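Ufm1-specific protease (Caenorhabditis elegans, PDB 5EJJ) is a thiol protease that cleaves at the C-terminal glycine of the ubiquitin-like modifier ufm-1 and helps localise a subset of odorant receptors to olfactory cilia. Local coordinates at residues 2-7 against 115-120; 133-138 against 237-242; 377-382 against 517-522. All blocks are in the same frame, centred on the assembly; numbering follows the deposited sequence.

Interaction 1: residues 2-7 against 115-120; sequences ELWFID and VMFNNE
Two short parallel strands, 4-6 and 117-119, pair side by side here, with Trp4 beside Phe117, Phe5 beside Asn118 and Ile6 beside Asn119. Trp4 N donates to Met116 O at 3.0 Å, and Asn118 N returns a bond to Trp4 O at 2.8 Å. Ile6 N then reaches Asn118 O at 3.0 Å. A weak bond from Glu120 N to Ile6 O ends the series. Trp4, Ile6 and Phe117 share one face of the pair. There Trp4 CB sits over a face of the Phe117 ring, 3.8 Å from its centroid, while the indole meets that ring obliquely, planes 34° apart. CG of Trp4 lies beside the backbone N (chi1 -79°), which sets the indole alongside the extended Met116 chain. Met116 SD comes to 4.0 Å from Trp4 CD1, an oblique Met-aromatic contact. Phe93 meets both rings edge-to-face, and Val46 of strand 45-53 and Phe110 of helix 107-113 pack on the same side. Beyond the strand, Asp7 OD1 caps Ala10 N. A water bridges this oxygen to Asn119 OD1, which also accepts from Ala8 N. This is a parallel beta pair whose first strand runs into the N-cap of helix 8-19.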
loop_
_atom_site.group_PDB
_atom_site.type_symbol
_atom_site.label_atom_id
_atom_site.label_comp_id
_atom_site.label_asym_id
_atom_site.label_seq_id
_atom_site.Cartn_x
_atom_site.Cartn_y
_atom_site.Cartn_z
ATOM N N GLU A 2 24.219 11.394 20.290
ATOM C CA GLU A 2 23.130 10.430 20.289
ATOM C C GLU A 2 22.971 9.939 18.851
ATOM O O GLU A 2 23.117 10.713 17.904
ATOM C CB GLU A 2 21.848 11.105 20.782
ATOM C CG GLU A 2 21.613 12.466 20.122
ATOM C CD GLU A 2 20.342 13.168 20.589
ATOM O OE1 GLU A 2 19.845 14.045 19.849
ATOM O OE2 GLU A 2 19.843 12.865 21.694
ATOM N N LEU A 3 22.691 8.656 18.673
ATOM C CA LEU A 3 22.588 8.116 17.323
ATOM C C LEU A 3 21.167 8.109 16.796
ATOM O O LEU A 3 20.285 7.477 17.369
ATOM C CB LEU A 3 23.102 6.684 17.266
ATOM C CG LEU A 3 24.556 6.451 17.618
ATOM C CD1 LEU A 3 24.899 5.006 17.270
ATOM C CD2 LEU A 3 25.420 7.485 16.878
ATOM N N TRP A 4 20.968 8.793 15.683
ATOM C CA TRP A 4 19.734 8.703 14.946
ATOM C C TRP A 4 19.979 7.873 13.724
ATOM O O TRP A 4 21.086 7.835 13.207
ATOM C CB TRP A 4 19.257 10.086 14.550
ATOM C CG TRP A 4 18.607 10.758 15.680
ATOM C CD1 TRP A 4 19.219 11.376 16.722
ATOM C CD2 TRP A 4 17.206 10.849 15.920
ATOM N NE1 TRP A 4 18.288 11.872 17.592
ATOM C CE2 TRP A 4 17.039 11.563 17.126
ATOM C CE3 TRP A 4 16.070 10.416 15.225
ATOM C CZ2 TRP A 4 15.782 11.850 17.661
ATOM C CZ3 TRP A 4 14.824 10.706 15.753
ATOM C CH2 TRP A 4 14.693 11.418 16.963
ATOM N N PHE A 5 18.936 7.195 13.275
ATOM C CA PHE A 5 19.013 6.370 12.096
ATOM C C PHE A 5 18.009 6.861 11.090
ATOM O O PHE A 5 16.925 7.316 11.448
ATOM C CB PHE A 5 18.752 4.925 12.473
ATOM C CG PHE A 5 19.759 4.383 13.436
ATOM C CD1 PHE A 5 19.671 4.678 14.798
ATOM C CD2 PHE A 5 20.824 3.600 12.982
ATOM C CE1 PHE A 5 20.622 4.197 15.694
ATOM C CE2 PHE A 5 21.767 3.110 13.866
ATOM C CZ PHE A 5 21.669 3.411 15.228
ATOM N N ILE A 6 18.384 6.785 9.822
ATOM C CA ILE A 6 17.527 7.258 8.758
ATOM C C ILE A 6 17.732 6.418 7.497
ATOM O O ILE A 6 18.803 5.826 7.282
ATOM C CB ILE A 6 17.814 8.733 8.490
ATOM C CG1 ILE A 6 16.779 9.336 7.553
ATOM C CG2 ILE A 6 19.228 8.915 7.993
ATOM C CD1 ILE A 6 16.982 10.826 7.331
ATOM N N ASP A 7 16.689 6.324 6.678
ATOM C CA ASP A 7 16.849 5.730 5.366
ATOM C C ASP A 7 17.005 6.860 4.360
ATOM O O ASP A 7 16.005 7.382 3.839
ATOM C CB ASP A 7 15.657 4.851 5.038
ATOM C CG ASP A 7 15.830 4.063 3.746
ATOM O OD1 ASP A 7 16.503 4.551 2.810
ATOM O OD2 ASP A 7 15.258 2.946 3.663
ATOM N N VAL A 115 26.256 14.822 11.378
ATOM C CA VAL A 115 27.106 13.863 12.103
ATOM C C VAL A 115 26.375 12.856 13.001
ATOM O O VAL A 115 26.844 11.723 13.170
ATOM C CB VAL A 115 28.276 14.548 12.893
ATOM C CG1 VAL A 115 29.001 15.531 12.019
ATOM C CG2 VAL A 115 27.770 15.236 14.126
ATOM N N MET A 116 25.243 13.239 13.578
ATOM C CA MET A 116 24.598 12.304 14.481
ATOM C C MET A 116 23.705 11.277 13.779
ATOM O O MET A 116 23.214 10.346 14.413
ATOM C CB MET A 116 23.906 12.997 15.663
ATOM C CG MET A 116 22.779 13.949 15.337
ATOM S SD MET A 116 21.844 14.333 16.851
ATOM C CE MET A 116 20.894 15.768 16.328
ATOM N N PHE A 117 23.550 11.398 12.464
ATOM C CA PHE A 117 22.742 10.427 11.726
ATOM C C PHE A 117 23.518 9.283 11.100
ATOM O O PHE A 117 24.661 9.459 10.696
ATOM C CB PHE A 117 21.894 11.126 10.676
ATOM C CG PHE A 117 20.803 11.929 11.272
ATOM C CD1 PHE A 117 21.078 13.162 11.841
ATOM C CD2 PHE A 117 19.514 11.431 11.327
ATOM C CE1 PHE A 117 20.085 13.900 12.424
ATOM C CE2 PHE A 117 18.507 12.172 11.911
ATOM C CZ PHE A 117 18.794 13.408 12.463
ATOM N N ASN A 118 22.875 8.117 11.026
ATOM C CA ASN A 118 23.421 6.933 10.365
ATOM C C ASN A 118 22.486 6.429 9.302
ATOM O O ASN A 118 21.334 6.200 9.593
ATOM C CB ASN A 118 23.583 5.798 11.356
ATOM C CG ASN A 118 24.800 5.945 12.222
ATOM O OD1 ASN A 118 24.989 6.974 12.882
ATOM N ND2 ASN A 118 25.640 4.909 12.241
ATOM N N ASN A 119 22.976 6.221 8.081
ATOM C CA ASN A 119 22.151 5.619 7.029
ATOM C C ASN A 119 21.771 4.154 7.267
ATOM O O ASN A 119 22.584 3.356 7.705
ATOM C CB ASN A 119 22.813 5.727 5.666
ATOM C CG ASN A 119 21.961 5.111 4.585
ATOM O OD1 ASN A 119 20.992 5.708 4.135
ATOM N ND2 ASN A 119 22.287 3.894 4.200
ATOM N N GLU A 120 20.540 3.793 6.954
ATOM C CA GLU A 120 20.084 2.459 7.262
ATOM C C GLU A 120 18.883 2.149 6.411
ATOM O O GLU A 120 18.098 3.038 6.103
ATOM C CB GLU A 120 19.725 2.377 8.734
ATOM C CG GLU A 120 18.554 1.475 9.080
ATOM C CD GLU A 120 18.491 1.179 10.576
ATOM O OE1 GLU A 120 19.554 0.749 11.110
ATOM O OE2 GLU A 120 17.402 1.390 11.201
HETATM O O HOH W 1 19.299 4.765 2.580
#

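Interaction 2: residues 133-138 against 237-242; sequences VGYEWS and LVTIGE
The Tyr135 ring has Thr239 over one face. Thr239 CB lies 3.9 Å from the ring centroid and 24° off the normal, a CH-pi contact offset toward the rim. Thr239 CG2 reaches on to the phenol end, 3.5 Å from Tyr135 OH. The Trp137 ring receives Tyr135 CE2 over one of its faces, and Leu237 CD2 approaches it obliquely. CG of Tyr135 is set between the backbone N and the carbonyl carbon (chi1 46°), which lays the ring across Thr239. Its OH is hydrogen-bonded to Thr271 OG1 of helix 253-280. With an alanine in place of Tyr135, Thr239 would probably lose the ring over it and Thr271 its hydroxyl partner. The backbones form an antiparallel pair at the edge of a mixed sheet, where strand 235-247 is outermost in the chain. Tyr135 and Thr239 are a hydrogen-bonded pair: Tyr135 N to Thr239 O is 2.7 Å, and Thr239 N to Tyr135 O is 3.0 Å and nearly straight at 178°. Val133 with Gly241 and Trp137 with Leu237 bond in the same two-way fashion. Helices 144-156 and 253-280 pack on the face that carries Val133, Tyr135 and Trp137. On the other face, Glu136 CG touches Val238 CG2 at 4.2 Å, and Glu136 OE2 forms a salt bridge with Arg236. Gly134 and Ile240 form a non-hydrogen-bonded pair, their CA atoms 4.0 Å apart.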
loop_
_atom_site.group_PDB
_atom_site.type_symbol
_atom_site.label_atom_id
_atom_site.label_comp_id
_atom_site.label_asym_id
_atom_site.label_seq_id
_atom_site.Cartn_x
_atom_site.Cartn_y
_atom_site.Cartn_z
ATOM N N VAL A 133 -14.903 1.955 14.521
ATOM C CA VAL A 133 -15.286 2.871 15.569
ATOM C C VAL A 133 -16.216 3.883 14.948
ATOM O O VAL A 133 -15.997 4.299 13.812
ATOM C CB VAL A 133 -14.082 3.612 16.100
ATOM C CG1 VAL A 133 -14.533 4.548 17.144
ATOM C CG2 VAL A 133 -13.062 2.645 16.670
ATOM N N GLY A 134 -17.267 4.266 15.662
ATOM C CA GLY A 134 -18.193 5.253 15.136
ATOM C C GLY A 134 -18.389 6.373 16.122
ATOM O O GLY A 134 -18.221 6.179 17.325
ATOM N N TYR A 135 -18.727 7.555 15.635
ATOM C CA TYR A 135 -19.102 8.622 16.555
ATOM C C TYR A 135 -20.057 9.594 15.900
ATOM O O TYR A 135 -20.259 9.557 14.689
ATOM C CB TYR A 135 -17.882 9.338 17.147
ATOM C CG TYR A 135 -16.835 9.705 16.131
ATOM C CD1 TYR A 135 -15.836 8.806 15.781
ATOM C CD2 TYR A 135 -16.834 10.953 15.522
ATOM C CE1 TYR A 135 -14.887 9.138 14.857
ATOM C CE2 TYR A 135 -15.874 11.292 14.598
ATOM C CZ TYR A 135 -14.910 10.374 14.269
ATOM O OH TYR A 135 -13.950 10.695 13.349
ATOM N N GLU A 136 -20.668 10.444 16.709
ATOM C CA GLU A 136 -21.638 11.389 16.196
ATOM C C GLU A 136 -21.297 12.822 16.611
ATOM O O GLU A 136 -20.865 13.076 17.733
ATOM C CB GLU A 136 -23.021 10.981 16.669
ATOM C CG GLU A 136 -24.133 11.905 16.264
ATOM C CD GLU A 136 -25.462 11.443 16.826
ATOM O OE1 GLU A 136 -25.512 11.150 18.053
ATOM O OE2 GLU A 136 -26.439 11.351 16.042
ATOM N N TRP A 137 -21.472 13.749 15.674
ATOM C CA TRP A 137 -21.054 15.141 15.844
ATOM C C TRP A 137 -22.169 16.071 15.459
ATOM O O TRP A 137 -22.763 15.916 14.390
ATOM C CB TRP A 137 -19.886 15.458 14.927
ATOM C CG TRP A 137 -18.608 15.091 15.488
ATOM C CD1 TRP A 137 -18.399 14.498 16.686
ATOM C CD2 TRP A 137 -17.324 15.288 14.891
ATOM N NE1 TRP A 137 -17.055 14.307 16.888
ATOM C CE2 TRP A 137 -16.362 14.785 15.805
ATOM C CE3 TRP A 137 -16.889 15.839 13.684
ATOM C CZ2 TRP A 137 -14.975 14.823 15.558
ATOM C CZ3 TRP A 137 -15.503 15.883 13.438
ATOM C CH2 TRP A 137 -14.564 15.374 14.380
ATOM N N SER A 138 -22.435 17.053 16.315
ATOM C CA SER A 138 -23.477 18.026 16.038
ATOM C C SER A 138 -22.899 19.396 15.724
ATOM O O SER A 138 -22.114 19.947 16.502
ATOM C CB SER A 138 -24.450 18.097 17.200
ATOM O OG SER A 138 -25.499 17.170 16.998
ATOM N N LEU A 237 -23.698 14.851 12.227
ATOM C CA LEU A 237 -22.812 14.169 11.311
ATOM C C LEU A 237 -22.425 12.826 11.929
ATOM O O LEU A 237 -22.114 12.761 13.125
ATOM C CB LEU A 237 -21.597 15.074 11.091
ATOM C CG LEU A 237 -20.304 14.668 10.387
ATOM C CD1 LEU A 237 -20.518 13.846 9.122
ATOM C CD2 LEU A 237 -19.552 15.952 10.086
ATOM N N VAL A 238 -22.491 11.749 11.141
ATOM C CA VAL A 238 -22.043 10.449 11.652
ATOM C C VAL A 238 -20.835 9.885 10.918
ATOM O O VAL A 238 -20.786 9.852 9.702
ATOM C CB VAL A 238 -23.154 9.415 11.735
ATOM C CG1 VAL A 238 -22.627 8.165 12.350
ATOM C CG2 VAL A 238 -24.244 9.944 12.597
ATOM N N THR A 239 -19.843 9.475 11.690
ATOM C CA THR A 239 -18.578 9.021 11.150
ATOM C C THR A 239 -18.341 7.635 11.686
ATOM O O THR A 239 -18.376 7.436 12.912
ATOM C CB THR A 239 -17.426 9.924 11.650
ATOM O OG1 THR A 239 -17.800 11.305 11.516
ATOM C CG2 THR A 239 -16.142 9.658 10.872
ATOM N N ILE A 240 -18.148 6.667 10.790
ATOM C CA ILE A 240 -17.656 5.361 11.220
ATOM C C ILE A 240 -16.556 4.909 10.288
ATOM O O ILE A 240 -16.558 5.265 9.104
ATOM C CB ILE A 240 -18.762 4.287 11.335
ATOM C CG1 ILE A 240 -18.810 3.435 10.097
ATOM C CG2 ILE A 240 -20.105 4.919 11.499
ATOM C CD1 ILE A 240 -20.051 2.650 10.017
ATOM N N GLY A 241 -15.601 4.154 10.829
ATOM C CA GLY A 241 -14.496 3.665 10.029
ATOM C C GLY A 241 -13.407 2.929 10.783
ATOM O O GLY A 241 -13.465 2.831 12.003
ATOM N N GLU A 242 -12.426 2.409 10.037
ATOM C CA GLU A 242 -11.282 1.695 10.588
ATOM C C GLU A 242 -10.518 2.575 11.541
ATOM O O GLU A 242 -10.448 3.785 11.354
ATOM C CB GLU A 242 -10.294 1.345 9.483
ATOM C CG GLU A 242 -10.770 0.369 8.424
ATOM C CD GLU A 242 -9.650 -0.033 7.424
ATOM O OE1 GLU A 242 -8.820 0.848 7.036
ATOM O OE2 GLU A 242 -9.602 -1.239 7.038
#

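Interaction 3: residues 377-382 against 517-522; sequences GPYNYH and LVLDPH
Tyr381 carries its CG opposite the backbone N (chi1 -177°), and Leu519 does likewise. These turns bring the phenol ring under the leucine branches. Leu519 CD1 stands almost over the centre of the Tyr381 ring, 3.5 Å from the centroid and only 12° off the normal, so this is a CH-pi contact. Leu519 CG and CD2 lie nearer the rim, on the CD1 and CE1 side of the ring. The second leucine branch also reaches a second tyrosine, Tyr379: Leu519 CD2 is 4.0 Å from Tyr379 CE1, at an oblique approach. Tyr379 and Leu519 run antiparallel to each other, side by side, and the Tyr379 hydroxyl is hydrogen-bonded to ND1 of His360. At the far end of the Tyr381 ring, OH donates to Asp520 O at 2.6 Å. The acceptor lies at the ring edge, near its plane. The hydroxyl is tilted 33° from the plane of that carbonyl. Ring face and hydroxyl therefore grip two successive residues as strand 514-519 gives way to the active-site turn. This is the catalytic part of a C78 cysteine peptidase. Asp520 and His522 probably form the active site together with Cys396. His522 touches Cys396, the first residue of helix 396-409. Asp520 OD1 takes two bonds from His522. His522 N gives one at 2.8 Å, closing an Asx turn. His522 ND1 gives the other at 2.6 Å, on the syn side but tilted out of the carboxylate plane, with the oxygen near the imidazole plane. Together they fix the rotation of the carboxylate and of the histidine ring. Tyr381 is thus probably a second-shell residue: it holds the backbone of Asp520, not its carboxylate. Nearby, Pro521 CA comes to 4.2 Å from His382 O, and its ring packs on Ser400 of the same helix.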
loop_
_atom_site.group_PDB
_atom_site.type_symbol
_atom_site.label_atom_id
_atom_site.label_comp_id
_atom_site.label_asym_id
_atom_site.label_seq_id
_atom_site.Cartn_x
_atom_site.Cartn_y
_atom_site.Cartn_z
ATOM N N GLY A 377 3.348 -3.517 -9.127
ATOM C CA GLY A 377 2.456 -3.368 -7.982
ATOM C C GLY A 377 1.976 -4.686 -7.390
ATOM O O GLY A 377 2.636 -5.712 -7.547
ATOM N N PRO A 378 0.831 -4.672 -6.685
ATOM C CA PRO A 378 0.162 -5.894 -6.190
ATOM C C PRO A 378 -0.884 -6.495 -7.169
ATOM O O PRO A 378 -1.357 -5.796 -8.063
ATOM C CB PRO A 378 -0.549 -5.395 -4.927
ATOM C CG PRO A 378 -0.962 -4.030 -5.304
ATOM C CD PRO A 378 0.206 -3.460 -6.126
ATOM N N TYR A 379 -1.245 -7.761 -6.959
ATOM C CA TYR A 379 -2.204 -8.491 -7.794
ATOM C C TYR A 379 -2.774 -9.619 -6.929
ATOM O O TYR A 379 -2.255 -9.876 -5.845
ATOM C CB TYR A 379 -1.486 -9.109 -9.005
ATOM C CG TYR A 379 -0.367 -10.019 -8.562
ATOM C CD1 TYR A 379 -0.596 -11.363 -8.318
ATOM C CD2 TYR A 379 0.899 -9.516 -8.318
ATOM C CE1 TYR A 379 0.405 -12.183 -7.869
ATOM C CE2 TYR A 379 1.919 -10.329 -7.869
ATOM C CZ TYR A 379 1.670 -11.666 -7.641
ATOM O OH TYR A 379 2.687 -12.484 -7.186
ATOM N N ASN A 380 -3.809 -10.312 -7.406
ATOM C CA ASN A 380 -4.270 -11.548 -6.748
ATOM C C ASN A 380 -3.950 -12.804 -7.556
ATOM O O ASN A 380 -3.649 -12.733 -8.744
ATOM C CB ASN A 380 -5.772 -11.526 -6.448
ATOM C CG ASN A 380 -6.128 -10.630 -5.280
ATOM O OD1 ASN A 380 -5.463 -10.652 -4.237
ATOM N ND2 ASN A 380 -7.184 -9.824 -5.451
ATOM N N TYR A 381 -4.036 -13.957 -6.901
ATOM C CA TYR A 381 -3.762 -15.237 -7.539
ATOM C C TYR A 381 -5.068 -15.952 -7.852
ATOM O O TYR A 381 -5.703 -16.496 -6.954
ATOM C CB TYR A 381 -2.924 -16.103 -6.602
ATOM C CG TYR A 381 -2.504 -17.442 -7.166
ATOM C CD1 TYR A 381 -2.545 -17.692 -8.533
ATOM C CD2 TYR A 381 -2.068 -18.459 -6.326
ATOM C CE1 TYR A 381 -2.170 -18.914 -9.046
ATOM C CE2 TYR A 381 -1.685 -19.679 -6.828
ATOM C CZ TYR A 381 -1.738 -19.905 -8.189
ATOM O OH TYR A 381 -1.357 -21.129 -8.695
ATOM N N HIS A 382 -5.465 -15.950 -9.123
ATOM C CA HIS A 382 -6.616 -16.733 -9.563
ATOM C C HIS A 382 -6.153 -18.031 -10.222
ATOM O O HIS A 382 -5.057 -18.100 -10.785
ATOM C CB HIS A 382 -7.473 -15.945 -10.546
ATOM C CG HIS A 382 -7.889 -14.601 -10.042
ATOM N ND1 HIS A 382 -9.209 -14.267 -9.816
ATOM C CD2 HIS A 382 -7.164 -13.499 -9.737
ATOM C CE1 HIS A 382 -9.279 -13.018 -9.395
ATOM N NE2 HIS A 382 -8.051 -12.529 -9.333
ATOM N N LEU A 517 9.952 -16.113 -13.248
ATOM C CA LEU A 517 9.019 -16.222 -12.123
ATOM C C LEU A 517 7.602 -16.522 -12.612
ATOM O O LEU A 517 6.939 -15.673 -13.209
ATOM C CB LEU A 517 9.051 -14.971 -11.238
ATOM C CG LEU A 517 8.132 -14.996 -10.006
ATOM C CD1 LEU A 517 8.215 -16.306 -9.237
ATOM C CD2 LEU A 517 8.454 -13.839 -9.088
ATOM N N VAL A 518 7.145 -17.742 -12.350
ATOM C CA VAL A 518 5.904 -18.224 -12.938
ATOM C C VAL A 518 4.814 -18.516 -11.924
ATOM O O VAL A 518 5.004 -19.283 -10.976
ATOM C CB VAL A 518 6.133 -19.489 -13.780
ATOM C CG1 VAL A 518 4.832 -19.898 -14.458
ATOM C CG2 VAL A 518 7.239 -19.255 -14.801
ATOM N N LEU A 519 3.669 -17.887 -12.152
ATOM C CA LEU A 519 2.463 -18.162 -11.402
ATOM C C LEU A 519 1.567 -19.035 -12.290
ATOM O O LEU A 519 1.092 -18.596 -13.349
ATOM C CB LEU A 519 1.782 -16.851 -11.000
ATOM C CG LEU A 519 0.587 -16.919 -10.049
ATOM C CD1 LEU A 519 0.986 -17.438 -8.682
ATOM C CD2 LEU A 519 -0.074 -15.561 -9.937
ATOM N N ASP A 520 1.364 -20.276 -11.843
ATOM C CA ASP A 520 0.705 -21.339 -12.612
ATOM C C ASP A 520 -0.792 -21.404 -12.340
ATOM O O ASP A 520 -1.211 -21.778 -11.251
ATOM C CB ASP A 520 1.348 -22.690 -12.265
ATOM C CG ASP A 520 0.880 -23.822 -13.165
ATOM O OD1 ASP A 520 -0.345 -24.060 -13.247
ATOM O OD2 ASP A 520 1.747 -24.481 -13.787
ATOM N N PRO A 521 -1.602 -21.073 -13.354
ATOM C CA PRO A 521 -3.058 -20.923 -13.228
ATOM C C PRO A 521 -3.791 -22.215 -12.935
ATOM O O PRO A 521 -4.988 -22.165 -12.650
ATOM C CB PRO A 521 -3.481 -20.398 -14.605
ATOM C CG PRO A 521 -2.226 -19.829 -15.201
ATOM C CD PRO A 521 -1.125 -20.708 -14.697
ATOM N N HIS A 522 -3.093 -23.344 -13.010
ATOM C CA HIS A 522 -3.720 -24.650 -12.809
ATOM C C HIS A 522 -3.728 -25.023 -11.327
ATOM O O HIS A 522 -2.692 -25.400 -10.751
ATOM C CB HIS A 522 -3.030 -25.726 -13.654
ATOM C CG HIS A 522 -2.736 -25.295 -15.061
ATOM N ND1 HIS A 522 -1.532 -24.729 -15.429
ATOM C CD2 HIS A 522 -3.487 -25.340 -16.188
ATOM C CE1 HIS A 522 -1.556 -24.448 -16.720
ATOM N NE2 HIS A 522 -2.731 -24.808 -17.205
#

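In the fold
The three contacts are separate and follow one another along the chain. None touches another. Interactions 1 and 2 have centres about 40 Å apart, although strand 117-119 is followed directly by strand 127-139, which carries 133-138. Interactions 2 and 3 lie on opposite sides of the chain's centre, with nearest atoms about 15 Å apart. Interaction 3 alone holds active-site residues, and the side chain of Pro521 is about 5 Å from that of Cys396. Interactions 1 and 2 lie away from that site. The centres of interactions 1 and 3 are about 39 Å apart.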